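Local coordinates for uncharacterized protein SAV2460 (Streptomyces avermitilis, PDB 2QNG), which is of unknown cellular function but binds calcium ions through a TerD domain, a beta-sandwich of the CAPAB/TerDEXZ family, at residues D183-P186 with A187-A190. Numbering follows the deposited sequence.
Sequences DSDP and ATFA
Asp-185 OD1 is gripped twice by Thr-188: the backbone N reaches it at 3.0 Å, and the hydroxyl OG1 donates to it at 2.9 Å. The amide meets the oxygen nearly end-on to its C-O bond, whereas the hydroxyl comes from the syn side, 30° out of the carboxylate plane. Asp-185 is the N-cap residue of helix 186-192, the short helix that follows the edge strand 173-182, and its bond from Thr-188 N is a capping bond. With CG of Asp-185 set between its own N and carbonyl carbon (chi1 64°), the carboxylate reaches forward to the start of the helix, and the two side chains cross at about a right angle. The rotation of Thr-188 places OG1 beside its own N, which lets one residue offer both donors. Behind the cap, regular helical bonding starts at once, Phe-189 N giving a nearly straight bond to Asp-185 O at 2.9 Å and Ala-190 N bonding to Pro-186 O at 3.1 Å. Ser-184 CB lies 3.9 Å from Thr-188 CG2, a nonpolar touch beside the polar one. Phe-189 sends its ring inward against Val-119 and Thr-161, edge-to-face with Tyr-182. Were Asp-185 an alanine, N and OG1 of Thr-188 would probably lose their shared acceptor, leaving the first turn prone to fray. A carboxylate at a helix N-terminus, even a short one's, is probably stabilised by the partial positive charge there, which would favour its ionised form.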
loop_
_atom_site.group_PDB
_atom_site.type_symbol
_atom_site.label_atom_id
_atom_site.label_comp_id
_atom_site.label_asym_id
_atom_site.label_seq_id
_atom_site.Cartn_x
_atom_site.Cartn_y
_atom_site.Cartn_z
ATOM N N ASP A 183 -10.624 7.222 -6.761
ATOM C CA ASP A 183 -11.469 8.257 -6.164
ATOM C C ASP A 183 -12.298 7.718 -5.002
ATOM O O ASP A 183 -13.201 8.410 -4.514
ATOM C CB ASP A 183 -12.418 8.879 -7.201
ATOM C CG ASP A 183 -11.691 9.585 -8.320
ATOM O OD1 ASP A 183 -10.709 10.323 -8.067
ATOM O OD2 ASP A 183 -12.150 9.444 -9.478
ATOM N N SER A 184 -11.955 6.530 -4.533
ATOM C CA SER A 184 -12.772 5.792 -3.564
ATOM C C SER A 184 -12.333 5.946 -2.118
ATOM O O SER A 184 -11.211 6.395 -1.833
ATOM C CB SER A 184 -12.903 4.311 -3.969
ATOM O OG SER A 184 -11.691 3.825 -4.538
ATOM N N ASP A 185 -13.245 5.590 -1.213
ATOM C CA ASP A 185 -12.954 5.596 0.215
ATOM C C ASP A 185 -12.204 4.311 0.590
ATOM O O ASP A 185 -12.051 3.404 -0.241
ATOM C CB ASP A 185 -14.230 5.835 1.050
ATOM C CG ASP A 185 -15.249 4.743 0.908
ATOM O OD1 ASP A 185 -14.917 3.628 0.441
ATOM O OD2 ASP A 185 -16.409 5.003 1.307
ATOM N N PRO A 186 -11.693 4.224 1.817
ATOM C CA PRO A 186 -10.863 3.050 2.161
ATOM C C PRO A 186 -11.524 1.690 1.991
ATOM O O PRO A 186 -10.899 0.769 1.454
ATOM C CB PRO A 186 -10.503 3.309 3.628
ATOM C CG PRO A 186 -10.430 4.816 3.686
ATOM C CD PRO A 186 -11.647 5.244 2.883
ATOM N N ALA A 187 -12.775 1.567 2.426
ATOM C CA ALA A 187 -13.449 0.269 2.341
ATOM C C ALA A 187 -13.673 -0.192 0.902
ATOM O O ALA A 187 -13.489 -1.379 0.573
ATOM C CB ALA A 187 -14.738 0.294 3.100
ATOM N N THR A 188 -14.050 0.747 0.046
ATOM C CA THR A 188 -14.261 0.424 -1.347
ATOM C C THR A 188 -12.933 0.098 -2.036
ATOM O O THR A 188 -12.839 -0.894 -2.762
ATOM C CB THR A 188 -14.999 1.560 -2.076
ATOM O OG1 THR A 188 -16.242 1.809 -1.414
ATOM C CG2 THR A 188 -15.248 1.223 -3.530
ATOM N N PHE A 189 -11.921 0.926 -1.782
ATOM C CA PHE A 189 -10.606 0.715 -2.363
ATOM C C PHE A 189 -10.102 -0.696 -2.081
ATOM O O PHE A 189 -9.576 -1.362 -2.984
ATOM C CB PHE A 189 -9.627 1.739 -1.803
ATOM C CG PHE A 189 -8.230 1.582 -2.320
ATOM C CD1 PHE A 189 -7.894 2.000 -3.597
ATOM C CD2 PHE A 189 -7.246 1.027 -1.519
ATOM C CE1 PHE A 189 -6.592 1.857 -4.065
ATOM C CE2 PHE A 189 -5.937 0.921 -1.978
ATOM C CZ PHE A 189 -5.614 1.353 -3.230
ATOM N N ALA A 190 -10.257 -1.156 -0.838
ATOM C CA ALA A 190 -9.755 -2.479 -0.470
ATOM C C ALA A 190 -10.374 -3.591 -1.296
ATOM O O ALA A 190 -9.766 -4.642 -1.491
ATOM C CB ALA A 190 -9.913 -2.752 1.021
#